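Side-chain contacts in DNA-entry nuclease (Competence-specific nuclease) (Streptococcus agalactiae ILRI112, PDB 4QGO), which probably cleaves DNA as a non-specific, metal-dependent endonuclease of the beta-beta-alpha class and acts as a virulence factor of this streptococcus: residues L191-K194 with T199-F202; R161-V164 with R169-Y172; N24-Y29 with L36-T41; S64-M69 with A112-A117; V136-H141 with F187-E192. The protein carries 1 engineered substitution. All blocks are in the same frame, centred on the assembly; numbering follows the deposited sequence.

Contact 1: L191-K194 with T199-F202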
# COMPACT_ATOMS: atom_id res chain seq x y z
N LEU A 191 -3.16 -4.68 0.64
CA LEU A 191 -2.07 -5.31 1.37
C LEU A 191 -2.50 -6.68 1.89
O LEU A 191 -3.55 -6.79 2.52
CB LEU A 191 -1.63 -4.47 2.58
CG LEU A 191 -1.60 -2.95 2.46
CD1 LEU A 191 -1.22 -2.34 3.79
CD2 LEU A 191 -0.61 -2.54 1.39
N GLU A 192 -1.67 -7.69 1.65
CA GLU A 192 -1.92 -9.06 2.09
C GLU A 192 -0.65 -9.59 2.76
O GLU A 192 0.46 -9.40 2.24
CB GLU A 192 -2.24 -9.93 0.89
CG GLU A 192 -3.50 -9.53 0.15
CD GLU A 192 -3.67 -10.34 -1.11
OE1 GLU A 192 -4.15 -11.49 -1.01
OE2 GLU A 192 -3.29 -9.84 -2.19
N ALA A 193 -0.81 -10.27 3.89
CA ALA A 193 0.34 -10.82 4.59
C ALA A 193 -0.02 -12.12 5.30
O ALA A 193 -1.14 -12.27 5.79
CB ALA A 193 0.91 -9.82 5.60
N LYS A 194 0.94 -13.05 5.36
CA LYS A 194 0.74 -14.32 6.03
C LYS A 194 2.09 -14.79 6.54
O LYS A 194 3.04 -14.88 5.78
CB LYS A 194 0.15 -15.34 5.04
CG LYS A 194 0.04 -16.76 5.56
CD LYS A 194 -0.98 -16.83 6.68
CE LYS A 194 -1.16 -18.27 7.16
NZ LYS A 194 -1.63 -19.15 6.06
N THR A 199 0.42 -16.96 12.61
CA THR A 199 0.01 -16.03 13.67
C THR A 199 -0.27 -14.63 13.13
O THR A 199 -1.02 -13.86 13.73
CB THR A 199 1.03 -15.92 14.82
OG1 THR A 199 2.28 -15.44 14.31
CG2 THR A 199 1.24 -17.27 15.50
N LEU A 200 0.36 -14.30 12.00
CA LEU A 200 0.06 -13.05 11.32
C LEU A 200 -0.68 -13.34 10.03
O LEU A 200 -0.20 -14.11 9.19
CB LEU A 200 1.34 -12.28 11.00
CG LEU A 200 1.12 -10.97 10.22
CD1 LEU A 200 0.41 -9.95 11.08
CD2 LEU A 200 2.46 -10.40 9.72
N GLU A 201 -1.83 -12.71 9.86
CA GLU A 201 -2.55 -12.81 8.60
C GLU A 201 -3.49 -11.62 8.45
O GLU A 201 -4.27 -11.33 9.35
CB GLU A 201 -3.33 -14.12 8.49
CG GLU A 201 -4.02 -14.27 7.13
CD GLU A 201 -4.56 -15.66 6.86
OE1 GLU A 201 -4.33 -16.57 7.67
OE2 GLU A 201 -5.21 -15.84 5.79
N PHE A 202 -3.39 -10.94 7.32
CA PHE A 202 -4.36 -9.88 7.03
C PHE A 202 -4.58 -9.72 5.53
O PHE A 202 -3.77 -10.16 4.71
CB PHE A 202 -4.00 -8.53 7.71
CG PHE A 202 -2.67 -7.94 7.30
CD1 PHE A 202 -2.50 -7.35 6.06
CD2 PHE A 202 -1.61 -7.92 8.20
CE1 PHE A 202 -1.29 -6.78 5.70
CE2 PHE A 202 -0.39 -7.34 7.86
CZ PHE A 202 -0.23 -6.76 6.61
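Ala193 O is approached twice from the neighbouring strand: Phe202 N donates a hydrogen bond to Ala193 O over 3.0 Å, and a CA-H...O contact puts Glu201 CA 3.2 Å from that same oxygen. The return bond, from Ala193 N to Phe202 O, is 3.1 Å long with 163° at the hydrogen. Ala193 and Phe202 are thus a hydrogen-bonded antiparallel pair in the hairpin of strands 188-195 and 201-207. Their side chains share one face of the sheet, where Ala193 CB lies 3.7 Å from the centroid of the Phe202 ring in a CH-pi contact. Phe202 CG sits between its own backbone N and carbonyl carbon (chi1 61°), a rotamer that folds the ring across toward the partner strand. Alanine suits this place because a single methyl fits under the ring. In the ring plane, Phe202 CD1 comes edge-on to Leu191 O at 3.7 Å, and Tyr156 of helix 153-165 packs edge-to-face with the same ring. On the other face Lys194 and Glu201 form the adjoining non-hydrogen-bonded pair. Here the lysine's aliphatic part does the touching, Lys194 CD lying 3.5 Å from Glu201 OE1, while Lys194 NZ stays 4.1 Å from that oxygen. Glu201 OE2 accepts a hydrogen bond from Thr41 N. The hairpin therefore divides its chemistry, apolar toward the helix and polar behind, with the lysine-glutamate attraction probably diffuse, short of a salt bridge.

Contact 2: R161-V164 with R169-Y172. With SO4 (sulfate ion), chain C.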
# COMPACT_ATOMS: atom_id res chain seq x y z
N ARG A 161 6.66 -5.66 10.13
CA ARG A 161 7.99 -5.39 10.67
C ARG A 161 8.16 -6.06 12.03
O ARG A 161 9.18 -6.71 12.28
CB ARG A 161 8.16 -3.88 10.81
CG ARG A 161 9.53 -3.44 11.19
CD ARG A 161 9.64 -1.92 11.16
NE ARG A 161 8.80 -1.31 12.19
CZ ARG A 161 7.75 -0.54 11.94
NH1 ARG A 161 7.39 -0.30 10.68
NH2 ARG A 161 7.05 -0.03 12.95
N LYS A 162 7.16 -5.93 12.89
CA LYS A 162 7.24 -6.53 14.22
C LYS A 162 7.30 -8.05 14.14
O LYS A 162 8.02 -8.69 14.91
CB LYS A 162 6.10 -6.04 15.11
CG LYS A 162 6.29 -4.59 15.53
CD LYS A 162 5.07 -4.01 16.23
CE LYS A 162 5.30 -2.54 16.57
NZ LYS A 162 4.19 -1.98 17.38
N ALA A 163 6.56 -8.63 13.20
CA ALA A 163 6.59 -10.07 12.98
C ALA A 163 7.97 -10.54 12.53
O ALA A 163 8.52 -11.52 13.06
CB ALA A 163 5.52 -10.47 11.96
N VAL A 164 8.53 -9.87 11.54
CA VAL A 164 9.87 -10.21 11.06
C VAL A 164 10.87 -10.08 12.20
O VAL A 164 11.80 -10.90 12.32
CB VAL A 164 10.29 -9.33 9.86
CG1 VAL A 164 11.78 -9.47 9.57
CG2 VAL A 164 9.47 -9.70 8.62
N ARG A 169 8.73 -15.61 9.23
CA ARG A 169 8.80 -15.53 7.78
C ARG A 169 7.44 -15.03 7.29
O ARG A 169 6.41 -15.63 7.60
CB ARG A 169 9.07 -16.90 7.17
CG ARG A 169 10.49 -17.42 7.38
CD ARG A 169 11.32 -17.21 6.12
NE ARG A 169 10.91 -18.09 5.04
CZ ARG A 169 11.47 -18.11 3.84
NH1 ARG A 169 12.45 -17.27 3.52
NH2 ARG A 169 11.02 -18.96 2.93
N VAL A 170 7.44 -13.92 6.56
CA VAL A 170 6.18 -13.31 6.15
C VAL A 170 6.08 -13.22 4.63
O VAL A 170 6.87 -12.54 3.99
CB VAL A 170 5.99 -11.92 6.78
CG1 VAL A 170 4.63 -11.36 6.36
CG2 VAL A 170 6.06 -12.02 8.30
N ARG A 171 5.11 -13.93 4.07
CA ARG A 171 4.78 -13.79 2.65
C ARG A 171 3.87 -12.55 2.53
O ARG A 171 2.95 -12.37 3.31
CB ARG A 171 4.08 -15.06 2.17
CG ARG A 171 3.68 -15.07 0.71
CD ARG A 171 4.89 -15.18 -0.26
NE ARG A 171 4.35 -15.31 -1.61
CZ ARG A 171 3.97 -14.30 -2.37
NH1 ARG A 171 4.11 -13.04 -1.95
NH2 ARG A 171 3.44 -14.53 -3.56
N TYR A 172 4.16 -11.69 1.55
CA TYR A 172 3.61 -10.33 1.50
C TYR A 172 3.29 -9.97 0.06
O TYR A 172 4.09 -10.25 -0.84
CB TYR A 172 4.67 -9.37 2.06
CG TYR A 172 4.27 -7.93 2.36
CD1 TYR A 172 3.11 -7.63 3.06
CD2 TYR A 172 5.12 -6.88 2.03
CE1 TYR A 172 2.78 -6.30 3.36
CE2 TYR A 172 4.81 -5.57 2.34
CZ TYR A 172 3.64 -5.28 3.01
OH TYR A 172 3.32 -3.97 3.32
S SO4 C . 1.21 -13.89 -7.14
O1 SO4 C . 1.00 -12.51 -7.56
O2 SO4 C . 2.35 -14.45 -7.84
O3 SO4 C . 0.02 -14.71 -7.43
O4 SO4 C . 1.48 -13.93 -5.71
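One methyl group, Val170 CG2, makes every side-chain touch between the end of helix 153-165 and the start of strand 170-177. It meets Ala163 CB at 4.0 Å, and Val164 CG2 lies 4.1 Å from Val170 CG2, the two valines crossing at a slant. Val170 has CG1 anti to its backbone N (chi1 -178°), which places CG2 anti to the carbonyl carbon and turns it to the helix. Small apolar residues suit this junction: Ala163 lets the helix come down close to the strand, and each valine offers a methyl without a long, flexible chain. Val160, Leu70 and Leu200 continue the apolar packing, so that the helix covers this face of the central antiparallel sheet. The next residue, Arg171, leaves the strand on the other side. Its chain bends at chi2 (71°) and ends at a sulfate ion, probably taken from the crystallisation liquor. The bond from Arg171 NH2 to sulfate O4 is 3.0 Å long but weak, with only 123° at the hydrogen, although O4 lies near the guanidinium plane. Arg171 NH1 is held by Asn67 OD1 and Ala68 O, which steady the group, and Arg173 NH1 also binds the ion. Alternation along the strand thus yields a buried, apolar seam under the helix and a cationic surface behind it, which would probably attract anions.

Contact 3: N24-Y29 with L36-T41; sequences NLPFQY and LNNNQT
Phe27 and Leu36 face each other as a non-hydrogen-bonded antiparallel pair, and it is the root of the phenylalanine that touches: Phe27 CB lies 3.6 Å from Leu36 CD2. With its CG between backbone N and carbonyl carbon (chi1 56°), Phe27 carries its ring away from Leu36 and onto Gln15 and Leu18 of helix 12-22. Leucine suits position 36, buried between Phe27 CB and Ile22 of that helix. The amide of Asn37 is met by two apolar side chains, each from its own direction. Pro26 lies side by side with it, Pro26 CD being 4.0 Å from Asn37 OD1, whereas Leu25 slants across and brings Leu25 CD2 to 3.8 Å from Asn37 OD1. Proline has no N-H to give, yet its carbonyl makes the firm link, Asn37 N donating to Pro26 O over 2.8 Å at a nearly linear 177°. This is the open end of the hairpin of strands 27-30 and 33-36, which forms one margin of the seven-stranded antiparallel sheet. Past Leu36 the chain coils through Asn37, Asn38 and Asn39, all with positive phi, a left-handed conformation that asparagine tolerates better than most residues. Side-chain amides brace that turn: Asn37 ND2 gives a 3.0 Å hydrogen bond to Gln40 O, arriving above the plane of the Gln40 carbonyl, and Gln40 NE2 gives another of 3.0 Å to Asn38 O. Asn39 OD1 accepts from Asn203 N.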
# COMPACT_ATOMS: atom_id res chain seq x y z
N ASN A 24 -15.79 -10.32 -6.23
CA ASN A 24 -16.91 -10.39 -5.29
C ASN A 24 -16.49 -10.95 -3.94
O ASN A 24 -17.11 -11.89 -3.43
CB ASN A 24 -18.07 -11.20 -5.88
CG ASN A 24 -19.41 -10.79 -5.31
OD1 ASN A 24 -19.56 -9.69 -4.77
ND2 ASN A 24 -20.39 -11.68 -5.41
N LEU A 25 -15.43 -10.39 -3.37
CA LEU A 25 -15.01 -10.73 -2.02
C LEU A 25 -15.78 -9.88 -1.03
O LEU A 25 -16.11 -8.73 -1.32
CB LEU A 25 -13.52 -10.46 -1.82
CG LEU A 25 -12.47 -11.34 -2.51
CD1 LEU A 25 -11.08 -10.85 -2.16
CD2 LEU A 25 -12.65 -12.79 -2.11
N PRO A 26 -16.07 -10.43 0.16
CA PRO A 26 -16.71 -9.59 1.17
C PRO A 26 -15.75 -8.52 1.65
O PRO A 26 -14.52 -8.70 1.62
CB PRO A 26 -17.04 -10.56 2.30
CG PRO A 26 -16.24 -11.79 2.04
CD PRO A 26 -15.95 -11.84 0.58
N PHE A 27 -16.30 -7.38 2.05
CA PHE A 27 -15.47 -6.37 2.68
C PHE A 27 -16.26 -5.59 3.70
O PHE A 27 -17.49 -5.52 3.63
CB PHE A 27 -14.82 -5.44 1.65
CG PHE A 27 -15.78 -4.76 0.74
CD1 PHE A 27 -16.42 -3.59 1.12
CD2 PHE A 27 -16.02 -5.26 -0.53
CE1 PHE A 27 -17.30 -2.95 0.26
CE2 PHE A 27 -16.89 -4.63 -1.39
CZ PHE A 27 -17.54 -3.47 -0.99
N GLN A 28 -15.55 -5.04 4.68
CA GLN A 28 -16.19 -4.15 5.63
C GLN A 28 -15.23 -3.04 6.03
O GLN A 28 -14.03 -3.25 6.09
CB GLN A 28 -16.68 -4.90 6.86
CG GLN A 28 -15.58 -5.61 7.63
CD GLN A 28 -16.12 -6.46 8.76
OE1 GLN A 28 -16.11 -7.68 8.69
NE2 GLN A 28 -16.59 -5.80 9.80
N TYR A 29 -15.79 -1.87 6.29
CA TYR A 29 -15.02 -0.72 6.72
C TYR A 29 -14.82 -0.79 8.22
O TYR A 29 -15.78 -0.89 8.98
CB TYR A 29 -15.76 0.56 6.36
CG TYR A 29 -14.99 1.84 6.55
CD1 TYR A 29 -14.22 2.36 5.52
CD2 TYR A 29 -15.06 2.55 7.75
CE1 TYR A 29 -13.54 3.55 5.67
CE2 TYR A 29 -14.37 3.76 7.90
CZ TYR A 29 -13.62 4.24 6.86
OH TYR A 29 -12.94 5.43 7.00
N LEU A 36 -10.82 -7.16 3.93
CA LEU A 36 -11.33 -7.95 2.81
C LEU A 36 -11.35 -9.42 3.16
O LEU A 36 -10.42 -9.92 3.80
CB LEU A 36 -10.40 -7.79 1.60
CG LEU A 36 -10.05 -6.35 1.21
CD1 LEU A 36 -9.17 -6.37 -0.03
CD2 LEU A 36 -11.30 -5.52 0.98
N ASN A 37 -12.41 -10.12 2.74
CA ASN A 37 -12.44 -11.58 2.87
C ASN A 37 -12.21 -12.05 4.31
O ASN A 37 -11.51 -13.05 4.54
CB ASN A 37 -11.40 -12.21 1.93
CG ASN A 37 -11.66 -13.69 1.67
OD1 ASN A 37 -12.79 -14.12 1.50
ND2 ASN A 37 -10.58 -14.47 1.64
N ASN A 38 -12.80 -11.33 5.26
CA ASN A 38 -12.65 -11.63 6.68
C ASN A 38 -11.19 -11.70 7.13
O ASN A 38 -10.83 -12.46 8.03
CB ASN A 38 -13.41 -12.90 7.04
CG ASN A 38 -14.89 -12.77 6.75
OD1 ASN A 38 -15.60 -12.07 7.46
ND2 ASN A 38 -15.35 -13.42 5.69
N ASN A 39 -10.37 -10.88 6.48
CA ASN A 39 -8.94 -10.75 6.78
C ASN A 39 -8.10 -11.95 6.34
O ASN A 39 -6.94 -12.08 6.74
CB ASN A 39 -8.72 -10.41 8.26
CG ASN A 39 -7.74 -9.28 8.48
OD1 ASN A 39 -7.40 -8.52 7.57
ND2 ASN A 39 -7.27 -9.16 9.72
N GLN A 40 -8.67 -12.83 5.52
CA GLN A 40 -7.96 -14.02 5.05
C GLN A 40 -7.41 -13.80 3.65
O GLN A 40 -8.09 -13.26 2.77
CB GLN A 40 -8.88 -15.25 5.06
CG GLN A 40 -9.62 -15.44 6.38
CD GLN A 40 -8.68 -15.56 7.56
OE1 GLN A 40 -7.92 -16.52 7.67
NE2 GLN A 40 -8.72 -14.57 8.44
N THR A 41 -6.16 -14.22 3.46
CA THR A 41 -5.50 -14.18 2.15
C THR A 41 -5.02 -15.58 1.80
O THR A 41 -4.78 -16.40 2.68
CB THR A 41 -4.31 -13.20 2.15
OG1 THR A 41 -3.59 -13.33 0.92
CG2 THR A 41 -3.38 -13.48 3.32

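Contact 4: S64-M69 with A112-A117; sequences STANAM and ALIAYA. Engineered in segment 112-117: Ala112 (natural residue His). With SO4 (sulfate ion), chain C; SO4 (sulfate ion), chain E.
Ile114, Ala66 and Leu113 carry most of the buried surface, and the alanine methyl is where they converge. Ala66 CB points from strand 66-70 toward the loop ahead of helix 116-119, reaching Ile114 CG1 at 3.8 Å and Ile114 CD1 at 3.9 Å. Leu113 approaches the same methyl with one branch, Leu113 CD2 standing 4.0 Å from Ala66 CB. That branch also presses on the backbone, with Leu113 CD2 only 3.3 Å from Ser64 O, a tight fit. Ile114 holds CG1 anti to its carbonyl carbon (chi1 -52°), which sends the longer branch to the strand. Alanine allows the loop near the sheet, and the two larger residues spread over it, Ile114 also meeting Val53 and Leu113 also meeting Pro176. The loop follows strand 108-112, first of the probable beta-beta-alpha unit, and is so packed onto the central antiparallel sheet. Ala112, the last residue of that strand, is engineered in place of histidine. On the far face of strand 66-70, Asn67 ND2 donates a 3.0 Å hydrogen bond to O1 of the sulfate met by Arg171. No hydrogen bond crosses the contact itself, so burial of hydrocarbon probably supplies its cohesion, while Asn67 faces away to the anion.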
# COMPACT_ATOMS: atom_id res chain seq x y z
N SER A 64 2.44 -2.06 -10.31
CA SER A 64 1.41 -3.07 -10.21
C SER A 64 1.80 -4.07 -9.12
O SER A 64 2.59 -3.75 -8.24
CB SER A 64 1.23 -3.75 -11.57
OG SER A 64 0.08 -4.57 -11.60
N THR A 65 1.25 -5.27 -9.17
CA THR A 65 1.43 -6.27 -8.12
C THR A 65 2.88 -6.46 -7.69
O THR A 65 3.75 -6.78 -8.50
CB THR A 65 0.87 -7.62 -8.58
OG1 THR A 65 -0.42 -7.42 -9.16
CG2 THR A 65 0.74 -8.58 -7.42
N ALA A 66 3.13 -6.25 -6.40
CA ALA A 66 4.43 -6.48 -5.79
C ALA A 66 4.33 -7.64 -4.82
O ALA A 66 3.37 -7.76 -4.06
CB ALA A 66 4.90 -5.22 -5.04
N ASN A 67 5.35 -8.49 -4.85
CA ASN A 67 5.39 -9.66 -3.98
C ASN A 67 6.70 -9.77 -3.24
O ASN A 67 7.74 -9.36 -3.73
CB ASN A 67 5.20 -10.93 -4.80
CG ASN A 67 3.75 -11.23 -5.08
OD1 ASN A 67 3.01 -11.64 -4.19
ND2 ASN A 67 3.33 -11.05 -6.32
N ALA A 68 6.65 -10.36 -2.05
CA ALA A 68 7.86 -10.58 -1.27
C ALA A 68 7.72 -11.78 -0.37
O ALA A 68 6.61 -12.18 -0.00
CB ALA A 68 8.18 -9.35 -0.43
N MET A 69 8.86 -12.38 -0.05
CA MET A 69 8.99 -13.26 1.10
C MET A 69 9.99 -12.59 2.00
O MET A 69 11.13 -12.36 1.60
CB MET A 69 9.48 -14.66 0.72
CG MET A 69 9.82 -15.53 1.93
SD MET A 69 8.38 -15.93 2.95
CE MET A 69 7.45 -16.95 1.84
N ALA A 112 5.78 4.00 -1.03
CA ALA A 112 6.37 2.72 -1.42
C ALA A 112 5.36 1.59 -1.34
O ALA A 112 4.58 1.52 -0.39
CB ALA A 112 7.56 2.40 -0.53
N LEU A 113 5.38 0.70 -2.32
CA LEU A 113 4.59 -0.53 -2.22
C LEU A 113 5.21 -1.44 -1.18
O LEU A 113 4.55 -1.88 -0.23
CB LEU A 113 4.51 -1.25 -3.57
CG LEU A 113 3.44 -0.75 -4.56
CD1 LEU A 113 3.63 0.71 -4.95
CD2 LEU A 113 3.46 -1.62 -5.82
N ILE A 114 6.51 -1.71 -1.36
CA ILE A 114 7.28 -2.51 -0.41
C ILE A 114 8.24 -1.59 0.34
O ILE A 114 9.12 -0.99 -0.25
CB ILE A 114 8.08 -3.62 -1.12
CG1 ILE A 114 7.18 -4.45 -2.05
CG2 ILE A 114 8.75 -4.52 -0.09
CD1 ILE A 114 6.12 -5.26 -1.33
N ALA A 115 8.04 -1.49 1.66
CA ALA A 115 8.80 -0.57 2.51
C ALA A 115 10.30 -0.85 2.58
O ALA A 115 10.74 -2.00 2.60
CB ALA A 115 8.21 -0.56 3.93
N TYR A 116 11.07 0.23 2.63
CA TYR A 116 12.51 0.17 2.76
C TYR A 116 12.93 -0.69 3.95
O TYR A 116 13.82 -1.52 3.84
CB TYR A 116 13.08 1.59 2.90
CG TYR A 116 14.59 1.61 3.03
CD1 TYR A 116 15.40 1.41 1.93
CD2 TYR A 116 15.20 1.81 4.27
CE1 TYR A 116 16.78 1.42 2.04
CE2 TYR A 116 16.57 1.83 4.39
CZ TYR A 116 17.35 1.63 3.27
OH TYR A 116 18.73 1.63 3.36
N ALA A 117 12.29 -0.48 5.09
CA ALA A 117 12.68 -1.22 6.29
C ALA A 117 12.46 -2.72 6.14
O ALA A 117 13.13 -3.52 6.78
CB ALA A 117 11.93 -0.69 7.51
S SO4 C . 1.21 -13.89 -7.14
O1 SO4 C . 1.00 -12.51 -7.56
O2 SO4 C . 2.35 -14.45 -7.84
O3 SO4 C . 0.02 -14.71 -7.43
O4 SO4 C . 1.48 -13.93 -5.71
S SO4 E . 21.28 2.25 0.72
O1 SO4 E . 20.78 3.57 0.36
O2 SO4 E . 20.16 1.36 0.99
O3 SO4 E . 22.07 1.71 -0.39
O4 SO4 E . 22.13 2.37 1.90

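Contact 5: V136-H141 with F187-E192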
# COMPACT_ATOMS: atom_id res chain seq x y z
N VAL A 136 4.15 5.02 -5.67
CA VAL A 136 2.97 5.68 -6.20
C VAL A 136 2.73 7.00 -5.48
O VAL A 136 3.35 7.30 -4.45
CB VAL A 136 1.70 4.81 -6.08
CG1 VAL A 136 1.83 3.56 -6.95
CG2 VAL A 136 1.42 4.42 -4.61
N THR A 137 1.82 7.80 -6.03
CA THR A 137 1.34 9.00 -5.36
C THR A 137 0.33 8.56 -4.31
O THR A 137 -0.72 8.02 -4.65
CB THR A 137 0.68 9.96 -6.36
OG1 THR A 137 1.68 10.40 -7.28
CG2 THR A 137 0.06 11.16 -5.64
N GLN A 138 0.66 8.76 -3.04
CA GLN A 138 -0.18 8.26 -1.96
C GLN A 138 -0.53 9.39 -1.00
O GLN A 138 0.33 10.23 -0.67
CB GLN A 138 0.54 7.14 -1.20
CG GLN A 138 -0.38 6.40 -0.22
CD GLN A 138 0.28 5.18 0.38
OE1 GLN A 138 1.50 5.15 0.58
NE2 GLN A 138 -0.51 4.15 0.67
N THR A 139 -1.78 9.42 -0.56
CA THR A 139 -2.15 10.49 0.37
C THR A 139 -1.28 10.42 1.63
O THR A 139 -0.87 9.34 2.07
CB THR A 139 -3.64 10.48 0.75
OG1 THR A 139 -3.92 9.32 1.56
CG2 THR A 139 -4.51 10.48 -0.51
N ALA A 140 -0.98 11.59 2.21
CA ALA A 140 -0.21 11.63 3.43
C ALA A 140 -0.88 10.81 4.52
O ALA A 140 -0.20 10.07 5.24
CB ALA A 140 -0.01 13.07 3.90
N HIS A 141 -2.20 10.93 4.64
CA HIS A 141 -2.92 10.15 5.64
C HIS A 141 -2.75 8.65 5.46
O HIS A 141 -2.44 7.93 6.40
CB HIS A 141 -4.40 10.46 5.63
CG HIS A 141 -5.19 9.51 6.45
ND1 HIS A 141 -5.19 9.54 7.83
CD2 HIS A 141 -5.96 8.45 6.10
CE1 HIS A 141 -5.95 8.56 8.29
NE2 HIS A 141 -6.43 7.89 7.26
N PHE A 187 -6.66 4.12 -6.42
CA PHE A 187 -7.63 4.61 -5.45
C PHE A 187 -7.49 3.91 -4.10
O PHE A 187 -8.10 4.34 -3.11
CB PHE A 187 -9.08 4.50 -5.97
CG PHE A 187 -9.59 3.07 -6.07
CD1 PHE A 187 -10.23 2.47 -4.99
CD2 PHE A 187 -9.41 2.34 -7.24
CE1 PHE A 187 -10.68 1.15 -5.07
CE2 PHE A 187 -9.86 1.03 -7.33
CZ PHE A 187 -10.51 0.44 -6.25
N ALA A 188 -6.71 2.83 -4.05
CA ALA A 188 -6.48 2.11 -2.81
C ALA A 188 -5.24 1.27 -2.93
O ALA A 188 -4.77 1.00 -4.03
CB ALA A 188 -7.67 1.21 -2.47
N MET A 189 -4.69 0.88 -1.79
CA MET A 189 -3.56 -0.04 -1.76
C MET A 189 -3.99 -1.36 -1.11
O MET A 189 -4.40 -1.38 0.05
CB MET A 189 -2.37 0.58 -1.02
CG MET A 189 -1.82 1.83 -1.69
SD MET A 189 -0.92 1.49 -3.21
CE MET A 189 0.66 0.96 -2.54
N HIS A 190 -3.90 -2.45 -1.85
CA HIS A 190 -4.28 -3.77 -1.34
C HIS A 190 -3.07 -4.41 -0.67
O HIS A 190 -2.06 -4.64 -1.32
CB HIS A 190 -4.77 -4.62 -2.52
CG HIS A 190 -5.33 -5.96 -2.14
ND1 HIS A 190 -5.65 -6.91 -3.09
CD2 HIS A 190 -5.66 -6.49 -0.94
CE1 HIS A 190 -6.13 -7.98 -2.48
NE2 HIS A 190 -6.16 -7.75 -1.18
N LEU A 191 -3.16 -4.68 0.64
CA LEU A 191 -2.07 -5.31 1.37
C LEU A 191 -2.50 -6.68 1.89
O LEU A 191 -3.55 -6.79 2.52
CB LEU A 191 -1.63 -4.47 2.58
CG LEU A 191 -1.60 -2.95 2.46
CD1 LEU A 191 -1.22 -2.34 3.79
CD2 LEU A 191 -0.61 -2.54 1.39
N GLU A 192 -1.67 -7.69 1.65
CA GLU A 192 -1.92 -9.06 2.09
C GLU A 192 -0.65 -9.59 2.76
O GLU A 192 0.46 -9.40 2.24
CB GLU A 192 -2.24 -9.93 0.89
CG GLU A 192 -3.50 -9.53 0.15
CD GLU A 192 -3.67 -10.34 -1.11
OE1 GLU A 192 -4.15 -11.49 -1.01
OE2 GLU A 192 -3.29 -9.84 -2.19
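Gln138 and Met189 make the tighter part of this buried contact, Gln138 NE2 lying 3.6 Å from Met189 CG as the two side chains slant past each other. Gln138 reaches there with CG anti to the backbone N (chi1 -170°) and an extended chain, so that its amide arrives beside the methionine's aliphatic part. The amide is not stranded: Gln138 NE2 donates to Gln153 OE1 at the start of helix 153-165, which satisfies the buried nitrogen and probably fixes the rotation of the group. The looser part is the meeting of Val136 and Met189, whose side chains reach toward each other tip to tip. Val136 CG2 is 4.0 Å from Met189 SD and 4.1 Å from Met189 CE, ordinary dispersion distances. Methionine suits the place because its unbranched, flexible chain, bent at chi2 and chi3, can bring SD and CE to the valine methyl; it was modelled in two conformers, and these distances belong to one of them. Met189 also rests on Val174 of the adjacent strand. His190, next to it, is directed to the opposite face of strand 188-195 and is partly exposed. Strands 108-112 and 135-139, with helix 153-165 after them and the short helix 140-144 in the connection, are consistent with the beta-beta-alpha unit of the His-Me finger nucleases, set here against the central sheet through Met189.

How the contacts relate
From the N terminus, contact 3 closes the short hairpin of strands 27-30 and 33-36 at one margin of the main sheet. Contact 4 next closes a long loop, bringing 112-117 back to strand 66-70. Contact 5 spans 136 to 192 and attaches strand 135-139 to strand 188-195; nested within it, contact 2 closes the short turn between helix 153-165 and strand 170-177. Contact 1 starts on Leu191 and Glu192, where contact 5 ends, and closes the hairpin to strand 201-207. Contact 2 inside contact 5 is the one nesting; apart from that shared stretch the others follow in series, and none cross. Contacts 4 and 5 meet where Leu113 packs on Met189 and Val136.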